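Local coordinates for 5-formaminoimidazole-4-carboxamide-1-(beta)-D-ribofuranosyl 5'-monophosphate synthetase (Methanocaldococcus jannaschii, PDB 2R7L), which catalyses the ATP- and formate-dependent formylation of the purine precursor AICAR to FAICAR without folates, as an ATP-grasp ligase that forms a homohexamer, at residues T205-H210 with L223-R228. Numbering follows the deposited sequence.
With AMZ (aminoimidazole 4-carboxamide ribonucleotide), chain F; ATP (adenosine-5'-triphosphate), chain E.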
loop_
_atom_site.group_PDB
_atom_site.type_symbol
_atom_site.label_atom_id
_atom_site.label_comp_id
_atom_site.label_asym_id
_atom_site.label_seq_id
_atom_site.Cartn_x
_atom_site.Cartn_y
_atom_site.Cartn_z
ATOM N N THR A 205 -23.931 -0.550 27.957
ATOM C CA THR A 205 -23.526 -0.648 26.567
ATOM C C THR A 205 -22.643 -1.880 26.355
ATOM O O THR A 205 -21.720 -2.126 27.124
ATOM C CB THR A 205 -22.796 0.632 26.139
ATOM O OG1 THR A 205 -21.973 1.099 27.215
ATOM C CG2 THR A 205 -23.789 1.716 25.805
ATOM N N ASN A 206 -22.950 -2.657 25.320
ATOM C CA ASN A 206 -22.195 -3.861 24.998
ATOM C C ASN A 206 -20.862 -3.597 24.289
ATOM O O ASN A 206 -20.804 -2.933 23.245
ATOM C CB ASN A 206 -23.042 -4.790 24.134
ATOM C CG ASN A 206 -22.353 -6.115 23.842
ATOM O OD1 ASN A 206 -22.538 -6.681 22.772
ATOM N ND2 ASN A 206 -21.571 -6.619 24.796
ATOM N N PHE A 207 -19.797 -4.126 24.875
ATOM C CA PHE A 207 -18.477 -4.137 24.258
ATOM C C PHE A 207 -17.947 -5.548 24.372
ATOM O O PHE A 207 -17.604 -5.989 25.464
ATOM C CB PHE A 207 -17.529 -3.206 25.013
ATOM C CG PHE A 207 -17.904 -1.755 24.924
ATOM C CD1 PHE A 207 -17.477 -0.982 23.857
ATOM C CD2 PHE A 207 -18.672 -1.160 25.918
ATOM C CE1 PHE A 207 -17.813 0.363 23.775
ATOM C CE2 PHE A 207 -19.014 0.176 25.841
ATOM C CZ PHE A 207 -18.583 0.941 24.755
ATOM N N CYS A 208 -17.927 -6.270 23.255
ATOM C CA CYS A 208 -17.233 -7.543 23.189
ATOM C C CYS A 208 -15.793 -7.248 22.779
ATOM O O CYS A 208 -15.521 -6.858 21.648
ATOM C CB CYS A 208 -17.920 -8.492 22.207
ATOM S SG CYS A 208 -19.710 -8.743 22.540
ATOM N N ILE A 209 -14.878 -7.411 23.727
ATOM C CA ILE A 209 -13.494 -6.988 23.558
ATOM C C ILE A 209 -12.607 -8.154 23.141
ATOM O O ILE A 209 -12.507 -9.169 23.843
ATOM C CB ILE A 209 -12.969 -6.348 24.858
ATOM C CG1 ILE A 209 -13.915 -5.217 25.291
ATOM C CG2 ILE A 209 -11.554 -5.831 24.662
ATOM C CD1 ILE A 209 -13.850 -4.861 26.772
ATOM N N HIS A 210 -11.972 -8.013 21.984
ATOM C CA HIS A 210 -11.159 -9.095 21.444
ATOM C C HIS A 210 -9.675 -8.859 21.722
ATOM O O HIS A 210 -9.070 -7.902 21.222
ATOM C CB HIS A 210 -11.455 -9.294 19.957
ATOM C CG HIS A 210 -12.921 -9.369 19.647
ATOM N ND1 HIS A 210 -13.629 -10.551 19.669
ATOM C CD2 HIS A 210 -13.814 -8.403 19.325
ATOM C CE1 HIS A 210 -14.893 -10.311 19.369
ATOM N NE2 HIS A 210 -15.030 -9.016 19.151
ATOM N N LEU A 223 -7.159 -6.046 20.014
ATOM C CA LEU A 223 -7.325 -6.159 18.566
ATOM C C LEU A 223 -8.569 -5.455 18.034
ATOM O O LEU A 223 -8.562 -4.935 16.922
ATOM C CB LEU A 223 -7.325 -7.636 18.132
ATOM C CG LEU A 223 -5.980 -8.228 17.675
ATOM C CD1 LEU A 223 -5.526 -7.553 16.403
ATOM C CD2 LEU A 223 -4.895 -8.111 18.743
ATOM N N GLY A 224 -9.633 -5.437 18.826
ATOM C CA GLY A 224 -10.869 -4.793 18.399
ATOM C C GLY A 224 -12.068 -5.072 19.284
ATOM O O GLY A 224 -11.952 -5.738 20.322
ATOM N N MET A 225 -13.229 -4.562 18.866
ATOM C CA MET A 225 -14.448 -4.658 19.667
ATOM C C MET A 225 -15.661 -4.623 18.763
ATOM O O MET A 225 -15.661 -3.927 17.737
ATOM C CB MET A 225 -14.564 -3.463 20.628
ATOM C CG MET A 225 -13.389 -3.248 21.558
ATOM S SD MET A 225 -13.719 -1.817 22.615
ATOM C CE MET A 225 -12.211 -1.743 23.580
ATOM N N ASP A 226 -16.702 -5.343 19.165
ATOM C CA ASP A 226 -17.998 -5.283 18.494
ATOM C C ASP A 226 -19.117 -5.239 19.529
ATOM O O ASP A 226 -18.912 -5.544 20.709
ATOM C CB ASP A 226 -18.203 -6.501 17.581
ATOM C CG ASP A 226 -18.405 -7.800 18.369
ATOM O OD1 ASP A 226 -17.412 -8.296 18.942
ATOM O OD2 ASP A 226 -19.546 -8.335 18.402
ATOM N N LYS A 227 -20.301 -4.843 19.083
ATOM C CA LYS A 227 -21.502 -5.040 19.877
ATOM C C LYS A 227 -22.390 -6.022 19.130
ATOM O O LYS A 227 -22.431 -6.019 17.899
ATOM C CB LYS A 227 -22.211 -3.714 20.170
ATOM C CG LYS A 227 -22.935 -3.088 19.005
ATOM C CD LYS A 227 -23.894 -2.016 19.489
ATOM C CE LYS A 227 -24.852 -1.617 18.394
ATOM N NZ LYS A 227 -26.025 -0.879 18.914
ATOM N N ARG A 228 -23.075 -6.882 19.877
ATOM C CA ARG A 228 -23.881 -7.936 19.280
ATOM C C ARG A 228 -25.107 -7.366 18.596
ATOM O O ARG A 228 -25.626 -6.323 19.000
ATOM C CB ARG A 228 -24.338 -8.937 20.341
ATOM C CG ARG A 228 -23.224 -9.567 21.143
ATOM C CD ARG A 228 -22.250 -10.282 20.234
ATOM N NE ARG A 228 -21.649 -11.433 20.892
ATOM C CZ ARG A 228 -20.418 -11.873 20.658
ATOM N NH1 ARG A 228 -19.641 -11.252 19.780
ATOM N NH2 ARG A 228 -19.961 -12.935 21.309
HETATM O O5 AMZ F . -21.087 -13.347 15.135
HETATM C C6 AMZ F . -21.006 -13.774 16.289
HETATM N N2 AMZ F . -20.840 -13.007 17.364
HETATM C C3A AMZ F . -21.109 -15.264 16.573
HETATM C C7A AMZ F . -21.156 -15.874 17.814
HETATM N N3 AMZ F . -21.113 -15.287 19.011
HETATM N N1 AMZ F . -21.191 -16.208 15.644
HETATM C C5 AMZ F . -21.278 -17.382 16.286
HETATM N N AMZ F . -21.258 -17.175 17.607
HETATM C C1 AMZ F . -21.321 -18.220 18.657
HETATM C C2 AMZ F . -22.753 -18.578 19.053
HETATM C C3 AMZ F . -23.016 -19.872 18.306
HETATM O O2 AMZ F . -23.836 -20.721 19.107
HETATM O O1 AMZ F . -22.768 -18.817 20.465
HETATM O O AMZ F . -20.741 -19.382 18.040
HETATM C C AMZ F . -21.625 -20.493 18.214
HETATM C C4 AMZ F . -21.470 -21.381 16.963
HETATM O O3 AMZ F . -21.762 -20.628 15.790
HETATM P P AMZ F . -22.636 -21.277 14.641
HETATM O OP1 AMZ F . -22.003 -22.433 13.956
HETATM O O4 AMZ F . -24.036 -21.715 15.298
HETATM O OP2 AMZ F . -22.984 -20.099 13.584
HETATM P PG ATP E . -23.385 -15.735 22.030
HETATM O O1G ATP E . -22.328 -16.748 21.652
HETATM O O2G ATP E . -22.838 -14.365 22.381
HETATM O O3G ATP E . -24.559 -15.705 21.081
HETATM P PB ATP E . -23.226 -16.277 24.825
HETATM O O1B ATP E . -21.791 -15.870 24.591
HETATM O O2B ATP E . -23.497 -17.576 25.551
HETATM O O3B ATP E . -24.011 -16.319 23.410
HETATM P PA ATP E . -25.234 -15.164 26.560
HETATM O O1A ATP E . -24.800 -15.204 28.002
HETATM O O2A ATP E . -26.169 -16.190 25.980
HETATM O O3A ATP E . -23.905 -15.055 25.636
HETATM O "O5'" ATP E . -25.890 -13.723 26.318
HETATM C "C5'" ATP E . -26.722 -13.515 25.189
HETATM C "C4'" ATP E . -27.182 -12.067 25.213
HETATM O "O4'" ATP E . -28.039 -11.835 26.336
HETATM C "C3'" ATP E . -26.032 -11.089 25.374
HETATM O "O3'" ATP E . -25.441 -10.743 24.118
HETATM C "C2'" ATP E . -26.697 -9.902 26.045
HETATM O "O2'" ATP E . -27.292 -9.049 25.069
HETATM C "C1'" ATP E . -27.803 -10.533 26.882
HETATM N N9 ATP E . -27.290 -10.697 28.255
HETATM C C8 ATP E . -26.589 -11.760 28.693
HETATM N N7 ATP E . -26.247 -11.610 29.996
HETATM C C5 ATP E . -26.752 -10.434 30.415
HETATM C C6 ATP E . -26.767 -9.679 31.686
HETATM N N6 ATP E . -26.155 -10.157 32.797
HETATM N N1 ATP E . -27.395 -8.487 31.690
HETATM C C2 ATP E . -28.003 -7.995 30.587
HETATM N N3 ATP E . -28.036 -8.633 29.406
HETATM C C4 ATP E . -27.428 -9.829 29.257
#
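H210 and D226 meet across an antiparallel beta hairpin of the ATP-grasp domain, and their face of the sheet, shared with C208 and reached by the R228 guanidinium, looks toward the substrates. Ring and carboxylate lie nearly coplanar, 24° apart, with H210 NE2 giving D226 OD1 a very short hydrogen bond of 2.5 Å. The other oxygen, D226 OD2, uses its syn lone pair to take R228 NH1 at 3.2 Å in a salt bridge, so one carboxylate ties the histidine to the arginine. D226 thereby helps to orient the R228 guanidinium, whose NH2 also pairs with D316. That flat group lies between C208 SG over one face and N2 of AMZ over the opposite one, both offset toward the rim, while ATP O2G sits at its edge, joined by weak bonds from NE and NH2. N206, its CG anti to the backbone N (chi1 -176°), turns OD1 onto R228 N, which lies 3.0 Å away in the plane of that amide's carbonyl and gives it a nearly straight bond (168°); N206 ND2 hydrogen-bonds to S298 O. On the other face, M225 SD makes an oblique Met-aromatic contact with F207. L223 and G224 both oppose H210 in a classic beta bulge, where H210 O accepts L223 N at 2.9 Å and, weakly, G224 N at 3.5 Å.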